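Side-chain contact in SusD homolog (Bacteroides thetaiotaomicron, PDB 4MRU), which probably binds mucin O-glycans at the cell surface, as a SusD-like outer-membrane lipoprotein with a TPR-like helical fold: residues E433-G438 with G458-M463. Sequence-based numbering, arbitrary orientation.
Sequences EHRRTG and GMRRLM
The C-terminal end of helix 427-437 in this SusD-like, TPR-related fold meets the long loop leading to helix 466-471, and two arginines, Arg435 of the helix and Arg460 of the loop, reach past each other to join them. Arg435 points toward the loop and lays its methylenes along the backbone there, CD standing 3.7 Å from Met459 O. The bend at chi3 of Arg435 then turns the guanidinium so that its edge faces Arg460 O. Arg435 NH1 donates to Arg460 O at 2.8 Å. The bond is nearly straight, with an N-H...O angle of 160°; the acceptor lies close to the guanidinium plane, whereas the donor sits well above the carbonyl plane, off the lone pairs. NH1 also bonds to Asp123 O, which brings the end of helix 104-125 into the same joint. With an alanine in place of Arg435, Arg460 O and Asp123 O would probably lose their shared donor and a gap would open between helix and loop.

Arg460 starts away from the helix, but consecutive bends at chi2 (-43°) and chi3 (-70°) fold its chain back over the helix end. One face of the Arg460 guanidinium rests on the aliphatic start of Arg435, whose CB lies 4.0 Å from Arg460 NH2. The two like charges stay apart, 6.3 Å between Arg435 NE and Arg460 NE, and Arg460 has its salt bridge with Asp503, whose carboxylate would offset part of the local positive charge. On the helix itself, Arg436 turns away from the loop and grips Glu433 side-on through NE and NH2. A water completes the joint, lying in the plane of the Arg460 guanidinium: it accepts from Arg460 NH1 at 2.8 Å and donates to His434 O at 2.9 Å.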
ATOM      1  N   GLU A 433       6.507   0.331   2.343  1.00 17.00           N
ATOM      2  CA  GLU A 433       7.100   0.152   3.656  1.00 18.47           C
ATOM      3  C   GLU A 433       8.250  -0.865   3.668  1.00 16.59           C
ATOM      4  O   GLU A 433       9.176  -0.764   4.483  1.00 18.23           O
ATOM      5  CB  GLU A 433       5.997  -0.229   4.652  1.00 17.25           C
ATOM      6  CG  GLU A 433       5.093   0.976   4.938  1.00 19.55           C
ATOM      7  CD  GLU A 433       5.882   2.083   5.612  1.00 23.61           C
ATOM      8  OE1 GLU A 433       5.978   1.997   6.850  1.00 27.59           O
ATOM      9  OE2 GLU A 433       6.472   2.966   4.906  1.00 22.87           O
ATOM     10  N   HIS A 434       8.153  -1.857   2.806  1.00 16.41           N
ATOM     11  CA  HIS A 434       9.201  -2.849   2.622  1.00 16.33           C
ATOM     12  C   HIS A 434      10.436  -2.208   2.003  1.00 18.51           C
ATOM     13  O   HIS A 434      11.548  -2.398   2.472  1.00 19.25           O
ATOM     14  CB  HIS A 434       8.724  -4.068   1.778  1.00 15.80           C
ATOM     15  CG  HIS A 434       9.842  -4.992   1.398  1.00 19.22           C
ATOM     16  ND1 HIS A 434      10.341  -5.953   2.249  1.00 20.71           N
ATOM     17  CD2 HIS A 434      10.644  -5.012   0.308  1.00 22.11           C
ATOM     18  CE1 HIS A 434      11.388  -6.535   1.697  1.00 20.77           C
ATOM     19  NE2 HIS A 434      11.572  -6.011   0.503  1.00 23.37           N
ATOM     20  N   ARG A 435      10.240  -1.391   0.989  1.00 18.54           N
ATOM     21  CA  ARG A 435      11.356  -0.603   0.455  1.00 19.64           C
ATOM     22  C   ARG A 435      12.023   0.329   1.503  1.00 17.69           C
ATOM     23  O   ARG A 435      13.255   0.449   1.572  1.00 21.84           O
ATOM     24  CB  ARG A 435      10.886   0.195  -0.753  1.00 16.82           C
ATOM     25  CG  ARG A 435      10.591  -0.695  -1.952  1.00 18.52           C
ATOM     26  CD  ARG A 435      10.128   0.141  -3.151  1.00 21.48           C
ATOM     27  NE  ARG A 435       8.768   0.607  -2.968  1.00 19.62           N
ATOM     28  CZ  ARG A 435       8.202   1.615  -3.640  1.00 18.02           C
ATOM     29  NH1 ARG A 435       8.891   2.290  -4.531  1.00 18.23           N
ATOM     30  NH2 ARG A 435       6.944   1.962  -3.369  1.00 18.12           N
ATOM     31  N   ARG A 436      11.212   1.003   2.278  1.00 17.30           N
ATOM     32  CA  ARG A 436      11.701   1.999   3.223  1.00 15.42           C
ATOM     33  C   ARG A 436      12.515   1.352   4.334  1.00 16.02           C
ATOM     34  O   ARG A 436      13.611   1.820   4.675  1.00 15.73           O
ATOM     35  CB  ARG A 436      10.540   2.761   3.853  1.00 18.47           C
ATOM     36  CG  ARG A 436      11.017   3.862   4.825  1.00 20.19           C
ATOM     37  CD  ARG A 436       9.872   4.767   5.252  1.00 21.38           C
ATOM     38  NE  ARG A 436       8.897   4.052   6.058  1.00 18.58           N
ATOM     39  CZ  ARG A 436       8.960   3.883   7.378  1.00 19.84           C
ATOM     40  NH1 ARG A 436       9.949   4.397   8.079  1.00 21.61           N
ATOM     41  NH2 ARG A 436       8.025   3.163   8.000  1.00 17.36           N
ATOM     42  N   THR A 437      11.947   0.299   4.926  1.00 17.06           N
ATOM     43  CA  THR A 437      12.492  -0.252   6.155  1.00 17.09           C
ATOM     44  C   THR A 437      13.249  -1.523   5.976  1.00 20.20           C
ATOM     45  O   THR A 437      13.986  -1.903   6.875  1.00 19.42           O
ATOM     46  CB  THR A 437      11.357  -0.548   7.180  1.00 17.16           C
ATOM     47  OG1 THR A 437      10.560  -1.646   6.725  1.00 15.59           O
ATOM     48  CG2 THR A 437      10.483   0.674   7.393  1.00 20.24           C
ATOM     49  N   GLY A 438      13.007  -2.248   4.881  1.00 21.09           N
ATOM     50  CA  GLY A 438      13.630  -3.566   4.656  1.00 20.86           C
ATOM     51  C   GLY A 438      12.786  -4.700   5.204  1.00 19.54           C
ATOM     52  O   GLY A 438      13.108  -5.862   5.039  1.00 22.87           O
ATOM     53  N   GLY A 458      15.289  -6.510  -4.767  1.00 20.18           N
ATOM     54  CA  GLY A 458      13.960  -6.453  -5.343  1.00 20.01           C
ATOM     55  C   GLY A 458      13.643  -5.185  -6.126  1.00 17.85           C
ATOM     56  O   GLY A 458      14.539  -4.381  -6.414  1.00 19.84           O
HETATM   57  N   MSE A 459      12.388  -5.049  -6.509  1.00 19.98           N
HETATM   58  CA  MSE A 459      11.942  -3.854  -7.236  1.00 21.80           C
HETATM   59  C   MSE A 459      11.919  -2.677  -6.294  1.00 18.24           C
HETATM   60  O   MSE A 459      11.323  -2.739  -5.218  1.00 21.20           O
HETATM   61  CB  MSE A 459      10.544  -3.963  -7.823  1.00 23.99           C
HETATM   62  CG  MSE A 459      10.495  -4.924  -8.964  1.00 36.51           C
HETATM   63 SE   MSE A 459      11.202  -4.199 -10.634  0.75 27.41          SE
HETATM   64  CE  MSE A 459       9.756  -3.289 -11.632  1.00 23.00           C
ATOM     65  N   ARG A 460      12.554  -1.591  -6.712  1.00 18.85           N
ATOM     66  CA  ARG A 460      12.674  -0.363  -5.925  1.00 16.85           C
ATOM     67  C   ARG A 460      11.704   0.734  -6.394  1.00 18.32           C
ATOM     68  O   ARG A 460      11.390   1.653  -5.656  1.00 16.80           O
ATOM     69  CB  ARG A 460      14.124   0.119  -5.990  1.00 18.17           C
ATOM     70  CG  ARG A 460      15.164  -0.915  -5.574  1.00 19.71           C
ATOM     71  CD  ARG A 460      14.805  -1.712  -4.322  1.00 20.04           C
ATOM     72  NE  ARG A 460      14.856  -0.916  -3.137  1.00 21.49           N
ATOM     73  CZ  ARG A 460      14.761  -1.386  -1.894  1.00 26.25           C
ATOM     74  NH1 ARG A 460      14.549  -2.676  -1.647  1.00 22.84           N
ATOM     75  NH2 ARG A 460      14.818  -0.539  -0.892  1.00 24.61           N
ATOM     76  N   ARG A 461      11.186   0.570  -7.607  1.00 18.86           N
ATOM     77  CA  ARG A 461      10.203   1.421  -8.194  1.00 15.87           C
ATOM     78  C   ARG A 461       9.719   0.775  -9.492  1.00 17.62           C
ATOM     79  O   ARG A 461      10.283  -0.215  -9.951  1.00 19.83           O
ATOM     80  CB  ARG A 461      10.786   2.797  -8.496  1.00 16.36           C
ATOM     81  CG  ARG A 461      11.966   2.743  -9.481  1.00 15.01           C
ATOM     82  CD  ARG A 461      12.547   4.112  -9.745  1.00 17.65           C
ATOM     83  NE  ARG A 461      11.699   4.985 -10.543  1.00 19.02           N
ATOM     84  CZ  ARG A 461      11.618   4.991 -11.880  1.00 20.91           C
ATOM     85  NH1 ARG A 461      12.309   4.133 -12.624  1.00 20.18           N
ATOM     86  NH2 ARG A 461      10.817   5.874 -12.486  1.00 21.65           N
ATOM     87  N   LEU A 462       8.686   1.352 -10.100  1.00 21.57           N
ATOM     88  CA  LEU A 462       8.255   0.998 -11.452  1.00 19.02           C
ATOM     89  C   LEU A 462       8.835   1.977 -12.478  1.00 19.25           C
ATOM     90  O   LEU A 462       9.059   3.143 -12.165  1.00 23.75           O
ATOM     91  CB  LEU A 462       6.737   1.038 -11.622  1.00 20.34           C
ATOM     92  CG  LEU A 462       5.911  -0.158 -11.310  1.00 31.83           C
ATOM     93  CD1 LEU A 462       4.465   0.053 -11.803  1.00 26.23           C
ATOM     94  CD2 LEU A 462       6.534  -1.402 -11.931  1.00 31.62           C
HETATM   95  N   MSE A 463       8.965   1.500 -13.706  1.00 18.15           N
HETATM   96  CA  MSE A 463       9.527   2.275 -14.801  1.00 20.64           C
HETATM   97  C   MSE A 463       8.436   3.073 -15.458  1.00 19.70           C
HETATM   98  O   MSE A 463       7.301   2.648 -15.469  1.00 19.03           O
HETATM   99  CB  MSE A 463      10.160   1.364 -15.857  1.00 21.35           C
HETATM  100  CG  MSE A 463      11.320   0.581 -15.264  1.00 23.66           C
HETATM  101 SE   MSE A 463      10.661  -1.178 -14.638  0.75 33.94          SE
HETATM  102  CE  MSE A 463      10.505  -2.087 -16.391  1.00 28.80           C
TER
HETATM  103  O   HOH W   1      13.888  -3.238   1.009  1.00 25.73           O